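Local coordinates for Serine/threonine-protein kinase Tel1 (Chaetomium thermophilum, PDB 6SKY) that probably acts as a DNA damage sensor, phosphorylating serine and threonine residues of [ST]-Q sites with ATP to activate checkpoint signalling, at residues A[1917-1920]-A[1921-1925]; A[1539-1542]-A[1543-1547]; A[1597-1601]-A[1602-1606]. All blocks are in the same frame, centred on the assembly; numbering follows the deposited sequence.

Interaction 1 (A[1917-1920]-A[1921-1925]); sequences LLEI and FENID
Leu1917 and Leu1918 each accept a backbone bond from the residue four further on: Phe1921 N lies 2.9 Å from Leu1917 O, and Glu1922 N follows the same i to i+4 pattern with Leu1918 O. Two residues further on, Ile1920 O takes two donors, Ile1924 N at 2.9 Å and Asn1923 N at 3.2 Å, so the last bonds combine i+4 and i+3 spacings.

The side chains follow this spacing. Leu1917 and Phe1921 lie side by side and point the same way, with Leu1917 CG 4.0 Å from Phe1921 CE2. Leu1918, its CG anti to the backbone N (chi1 179°), slants across Glu1922, and its CG and CD1 each lie 3.5 Å from Glu1922 OE2. An alanine here would remove this branched end, and the Glu1922 carboxylate would probably lose the apolar surface beside it and be freer to turn. The amide of Asn1923 is directed at Glu1919 O; ND2 donates to it, but the modelled bond is implausibly short and its details are doubtful.

Ile1920 and Ile1924 face helix 1884-1898, touching Ala1887 and Leu1888, while Leu1918 meets Leu1933 and Gln1935. The stretch is the C-terminal part of helix 1916-1923 running into a loop, with Ile1920, Phe1921 and Ile1924 buried and Glu1922 exposed, within the FAT region of this alpha-solenoid kinase.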
# COMPACT_ATOMS: atom_id res chain seq x y z
N LEU A 1917 33.01 -3.23 -9.35
CA LEU A 1917 31.69 -3.34 -9.95
C LEU A 1917 30.68 -2.44 -9.26
O LEU A 1917 29.76 -1.94 -9.91
CB LEU A 1917 31.24 -4.79 -9.89
CG LEU A 1917 30.73 -5.41 -11.19
CD1 LEU A 1917 31.69 -5.13 -12.31
CD2 LEU A 1917 30.57 -6.89 -11.00
N LEU A 1918 30.85 -2.19 -7.97
CA LEU A 1918 29.94 -1.30 -7.26
C LEU A 1918 30.10 0.13 -7.73
O LEU A 1918 29.10 0.83 -7.96
CB LEU A 1918 30.17 -1.42 -5.76
CG LEU A 1918 29.32 -0.53 -4.86
CD1 LEU A 1918 27.86 -0.81 -5.08
CD2 LEU A 1918 29.69 -0.77 -3.42
N GLU A 1919 31.34 0.58 -7.89
CA GLU A 1919 31.58 1.93 -8.38
C GLU A 1919 31.16 2.08 -9.83
O GLU A 1919 30.76 3.16 -10.25
CB GLU A 1919 33.05 2.29 -8.22
CG GLU A 1919 33.33 3.75 -8.42
CD GLU A 1919 34.79 4.10 -8.21
OE1 GLU A 1919 35.56 3.19 -7.83
OE2 GLU A 1919 35.16 5.27 -8.42
N ILE A 1920 31.25 1.01 -10.62
CA ILE A 1920 30.75 1.06 -11.99
C ILE A 1920 29.24 1.21 -12.00
O ILE A 1920 28.69 2.10 -12.66
CB ILE A 1920 31.19 -0.18 -12.78
CG1 ILE A 1920 32.69 -0.20 -12.97
CG2 ILE A 1920 30.51 -0.23 -14.11
CD1 ILE A 1920 33.20 -1.49 -13.48
N PHE A 1921 28.53 0.35 -11.27
CA PHE A 1921 27.08 0.33 -11.35
C PHE A 1921 26.41 1.49 -10.63
O PHE A 1921 25.27 1.81 -10.95
CB PHE A 1921 26.54 -0.98 -10.81
CG PHE A 1921 26.62 -2.10 -11.79
CD1 PHE A 1921 26.40 -1.87 -13.13
CD2 PHE A 1921 26.93 -3.37 -11.39
CE1 PHE A 1921 26.49 -2.88 -14.03
CE2 PHE A 1921 27.02 -4.38 -12.30
CZ PHE A 1921 26.80 -4.14 -13.61
N GLU A 1922 27.09 2.13 -9.68
CA GLU A 1922 26.51 3.34 -9.09
C GLU A 1922 26.47 4.49 -10.08
O GLU A 1922 25.64 5.38 -9.96
CB GLU A 1922 27.31 3.75 -7.87
CG GLU A 1922 27.03 2.95 -6.63
CD GLU A 1922 28.05 3.20 -5.55
OE1 GLU A 1922 28.99 3.99 -5.79
OE2 GLU A 1922 27.92 2.61 -4.46
N ASN A 1923 27.37 4.49 -11.07
CA ASN A 1923 27.56 5.64 -11.93
C ASN A 1923 27.15 5.42 -13.37
O ASN A 1923 26.92 6.40 -14.08
CB ASN A 1923 29.03 6.07 -11.90
CG ASN A 1923 29.51 6.37 -10.52
OD1 ASN A 1923 29.21 7.42 -9.96
ND2 ASN A 1923 30.27 5.46 -9.95
N ILE A 1924 27.07 4.17 -13.83
CA ILE A 1924 26.65 3.94 -15.20
C ILE A 1924 25.20 4.40 -15.35
O ILE A 1924 24.43 4.47 -14.39
CB ILE A 1924 26.82 2.47 -15.59
CG1 ILE A 1924 27.15 2.35 -17.07
CG2 ILE A 1924 25.57 1.68 -15.30
CD1 ILE A 1924 27.66 1.02 -17.44
N ASP A 1925 24.83 4.72 -16.59
CA ASP A 1925 23.58 5.41 -16.87
C ASP A 1925 22.53 4.40 -17.33
O ASP A 1925 22.19 4.30 -18.51
CB ASP A 1925 23.80 6.50 -17.90
CG ASP A 1925 22.59 7.37 -18.10
OD1 ASP A 1925 21.65 7.26 -17.29
OD2 ASP A 1925 22.56 8.15 -19.07

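Interaction 2 (A[1539-1542]-A[1543-1547])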
# COMPACT_ATOMS: atom_id res chain seq x y z
N ILE A 1539 26.91 31.44 -48.87
CA ILE A 1539 28.15 31.65 -48.13
C ILE A 1539 28.97 32.77 -48.76
O ILE A 1539 29.35 33.73 -48.08
CB ILE A 1539 28.95 30.34 -48.04
CG1 ILE A 1539 28.34 29.40 -47.01
CG2 ILE A 1539 30.39 30.62 -47.69
CD1 ILE A 1539 28.97 28.03 -46.99
N THR A 1540 29.22 32.67 -50.06
CA THR A 1540 30.06 33.66 -50.72
C THR A 1540 29.44 35.05 -50.66
O THR A 1540 30.12 36.03 -50.32
CB THR A 1540 30.31 33.24 -52.17
OG1 THR A 1540 29.06 32.95 -52.79
CG2 THR A 1540 31.19 32.01 -52.21
N GLU A 1541 28.15 35.16 -50.98
CA GLU A 1541 27.51 36.46 -51.01
C GLU A 1541 27.46 37.10 -49.63
O GLU A 1541 27.77 38.29 -49.48
CB GLU A 1541 26.11 36.34 -51.60
CG GLU A 1541 25.21 37.53 -51.30
CD GLU A 1541 25.84 38.86 -51.69
OE1 GLU A 1541 26.57 38.92 -52.69
OE2 GLU A 1541 25.59 39.85 -50.97
N ASN A 1542 27.08 36.34 -48.61
CA ASN A 1542 27.01 36.92 -47.28
C ASN A 1542 28.40 37.28 -46.76
O ASN A 1542 28.56 38.30 -46.09
CB ASN A 1542 26.30 35.97 -46.33
CG ASN A 1542 24.85 35.74 -46.71
OD1 ASN A 1542 24.01 36.61 -46.53
ND2 ASN A 1542 24.56 34.56 -47.24
N ALA A 1543 29.41 36.47 -47.09
CA ALA A 1543 30.77 36.80 -46.68
C ALA A 1543 31.26 38.07 -47.36
O ALA A 1543 32.06 38.81 -46.78
CB ALA A 1543 31.71 35.64 -46.98
N ALA A 1544 30.80 38.34 -48.58
CA ALA A 1544 31.25 39.52 -49.29
C ALA A 1544 30.83 40.83 -48.64
O ALA A 1544 31.36 41.88 -49.00
CB ALA A 1544 30.74 39.48 -50.73
N HIS A 1545 29.90 40.80 -47.68
CA HIS A 1545 29.33 42.03 -47.13
C HIS A 1545 29.27 42.07 -45.61
O HIS A 1545 28.58 42.93 -45.06
CB HIS A 1545 27.92 42.25 -47.69
CG HIS A 1545 27.89 42.47 -49.17
ND1 HIS A 1545 27.56 41.47 -50.06
CD2 HIS A 1545 28.15 43.57 -49.91
CE1 HIS A 1545 27.62 41.95 -51.29
NE2 HIS A 1545 27.98 43.22 -51.23
N ILE A 1546 29.98 41.18 -44.92
CA ILE A 1546 29.94 41.15 -43.47
C ILE A 1546 30.65 42.37 -42.91
O ILE A 1546 31.32 43.11 -43.65
CB ILE A 1546 30.57 39.86 -42.91
CG1 ILE A 1546 31.95 39.65 -43.50
CG2 ILE A 1546 29.67 38.67 -43.17
CD1 ILE A 1546 32.61 38.39 -43.04
N ARG A 1547 30.49 42.60 -41.62
CA ARG A 1547 31.24 43.61 -40.89
C ARG A 1547 32.41 42.94 -40.16
O ARG A 1547 32.74 41.78 -40.40
CB ARG A 1547 30.32 44.35 -39.93
CG ARG A 1547 29.34 45.28 -40.61
CD ARG A 1547 28.29 45.76 -39.62
NE ARG A 1547 28.87 46.12 -38.33
CZ ARG A 1547 28.72 45.41 -37.22
NH1 ARG A 1547 28.01 44.29 -37.25
NH2 ARG A 1547 29.27 45.81 -36.09
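Glu1541 and His1545 are brought together by a bend in one chain and the first torsion of the other. In Glu1541, CG stands anti to the backbone N but the chain folds at the next bond (chi2 53°), which bends the carboxylate round to the His1545 ring. In His1545, CG lies anti to its own carbonyl carbon (chi1 -64°), and the imidazole reaches back over the preceding turn.

Two groups of Glu1541 meet the ring near ND1, the backbone O and the carboxylate OE2 lying on opposite sides of its plane. His1545 ND1 donates to the backbone carbonyl Glu1541 O at 3.2 Å, with that oxygen tilted slightly from the ring plane. The carboxylate comes to the ring edge, Glu1541 OE2 lying 2.7 Å from His1545 ND1, with its plane turned 38° against the imidazole.

The backbone shows the helix coming to its end. Ala1543 N bonds to Ile1539 O at 2.9 Å and Ala1544 N to Thr1540 O at 3.0 Å, both i to i+4; Ala1544 N also makes a weak bond to Glu1541 O. The next amide, His1545 N, goes to Asn1542 O at 3.3 Å, an i to i+3 step. Asn1542 ND2 is held by Ser1538 O one turn back, and Thr1540 OG1 bonds to Phe1536 O and Arg1537 O. Ala1543 packs on Leu1478 and Leu1481 of helix 1470-1487, and Ile1546 on Leu1561 of helix 1557-1569.

The arrangement is a helix C-terminus running into a type I beta turn, Ala1543 to Ile1546, with a histidine ring donating to a carbonyl of the last turn, between neighbouring helices of an alpha solenoid.

Interaction 3 (A[1597-1601]-A[1602-1606])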
# COMPACT_ATOMS: atom_id res chain seq x y z
N SER A 1597 16.24 40.36 -26.88
CA SER A 1597 15.08 39.48 -26.87
C SER A 1597 15.41 38.20 -27.63
O SER A 1597 16.56 37.94 -27.98
CB SER A 1597 13.87 40.19 -27.45
OG SER A 1597 12.84 39.27 -27.74
N SER A 1598 14.40 37.39 -27.89
CA SER A 1598 14.56 36.20 -28.70
C SER A 1598 13.60 36.16 -29.88
O SER A 1598 13.60 35.18 -30.62
CB SER A 1598 14.38 34.94 -27.86
OG SER A 1598 14.64 33.78 -28.63
N ARG A 1599 12.77 37.18 -30.05
CA ARG A 1599 12.00 37.31 -31.28
C ARG A 1599 12.84 37.88 -32.41
O ARG A 1599 12.51 37.66 -33.58
CB ARG A 1599 10.77 38.20 -31.04
CG ARG A 1599 9.63 37.94 -32.02
CD ARG A 1599 8.37 38.69 -31.63
NE ARG A 1599 7.22 38.25 -32.43
CZ ARG A 1599 6.02 38.83 -32.40
NH1 ARG A 1599 5.80 39.88 -31.62
NH2 ARG A 1599 5.04 38.35 -33.15
N LEU A 1600 13.91 38.59 -32.08
CA LEU A 1600 14.84 39.13 -33.06
C LEU A 1600 16.06 38.24 -33.26
O LEU A 1600 17.08 38.71 -33.74
CB LEU A 1600 15.29 40.52 -32.64
CG LEU A 1600 14.19 41.45 -32.15
CD1 LEU A 1600 14.78 42.76 -31.69
CD2 LEU A 1600 13.17 41.67 -33.25
N ASP A 1601 15.97 36.97 -32.88
CA ASP A 1601 17.10 36.07 -32.89
C ASP A 1601 17.04 35.17 -34.11
O ASP A 1601 15.96 34.80 -34.58
CB ASP A 1601 17.12 35.23 -31.61
CG ASP A 1601 18.45 34.58 -31.37
OD1 ASP A 1601 18.95 33.90 -32.28
OD2 ASP A 1601 19.00 34.74 -30.27
N VAL A 1602 18.21 34.82 -34.64
CA VAL A 1602 18.26 33.98 -35.82
C VAL A 1602 17.78 32.57 -35.51
O VAL A 1602 17.34 31.86 -36.42
CB VAL A 1602 19.69 33.97 -36.41
CG1 VAL A 1602 20.66 33.25 -35.50
CG2 VAL A 1602 19.69 33.36 -37.79
N ILE A 1603 17.83 32.16 -34.25
CA ILE A 1603 17.22 30.92 -33.79
C ILE A 1603 16.24 31.30 -32.69
O ILE A 1603 16.65 31.70 -31.60
CB ILE A 1603 18.26 29.92 -33.28
CG1 ILE A 1603 19.16 29.46 -34.42
CG2 ILE A 1603 17.57 28.73 -32.64
CD1 ILE A 1603 20.10 28.35 -34.04
N GLU A 1604 14.95 31.19 -32.99
CA GLU A 1604 13.91 31.60 -32.05
C GLU A 1604 12.84 30.55 -31.80
O GLU A 1604 12.11 30.68 -30.81
CB GLU A 1604 13.23 32.88 -32.55
CG GLU A 1604 12.32 32.69 -33.73
CD GLU A 1604 11.79 34.00 -34.28
OE1 GLU A 1604 12.61 34.83 -34.72
OE2 GLU A 1604 10.56 34.20 -34.27
N THR A 1605 12.72 29.53 -32.63
CA THR A 1605 11.74 28.47 -32.45
C THR A 1605 12.39 27.29 -31.75
O THR A 1605 13.61 27.13 -31.76
CB THR A 1605 11.15 28.05 -33.80
OG1 THR A 1605 10.80 29.22 -34.54
CG2 THR A 1605 9.91 27.21 -33.62
N ASP A 1606 11.56 26.46 -31.12
CA ASP A 1606 12.08 25.25 -30.49
C ASP A 1606 12.60 24.26 -31.52
O ASP A 1606 13.49 23.47 -31.22
CB ASP A 1606 10.99 24.60 -29.64
CG ASP A 1606 10.61 25.45 -28.44
OD1 ASP A 1606 10.11 26.58 -28.64
OD2 ASP A 1606 10.80 24.98 -27.30
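Asp1601 meets Ile1603 two residues on, and its side chain can be traced outward atom by atom. Asp1601 CB lies 3.6 Å from Ile1603 O. Asp1601 CG, standing anti to the backbone N (chi1 -163°), lies 3.4 Å from Ile1603 O. At the tip the two carboxylate oxygens part: Asp1601 OD1 accepts from Ile1603 N at 2.9 Å in a nearly straight bond (171°), met on the anti side and 26° out of the carboxylate plane, whereas OD2 forms a salt bridge with Arg1635. OD1 also receives a weak hydrogen bond from Trp1632. An aspartate oxygen bonded to the amide two residues on defines an Asx turn, which here bends the chain at Val1602.

A second bend precedes it: Ser1597 OG accepts from Arg1599 N at 3.1 Å, an ST turn. Beyond both turns, Glu1604 folds back so that Glu1604 CB comes to 3.0 Å from Ser1598 O. Its OE1 stands among the carbonyls Arg1599 O and Asp1601 O, acceptors with which it cannot bond, and is instead paired with Lys1554.

The loop lies between helices 1578-1588 and 1606-1619, tied to Ala1552 through the backbone of Val1602. Helix 1627-1644 flanks it, supplying Trp1632 and Arg1635; Arg1599 reaches across to Glu2104, while Ile1603 packs on the first turns of helix 1606-1619, just beyond the N-cap position of Thr1605.

How the interactions relate
All three contacts are local, each within one continuous stretch, and none lies near the nucleotide or magnesium site. Interaction 2 is the most buried, at a helix end enclosed by helices 1470-1487 and 1557-1569; interactions 1 and 3 mix buried with exposed residues. Interactions 1 and 2 share helical i to i+4 bonding at a helix C-terminal end, but the first adds leucine-phenylalanine and leucine-carboxylate contacts and an asparagine amide, the second a histidine-carbonyl bond. Interaction 3 has no helical bonding and relies on side-chain oxygens in turns and salt bridges. Centres of interactions 2 and 3 are about 22 Å apart; interaction 1 lies farther along the chain, about 40 Å from interaction 3 between centres.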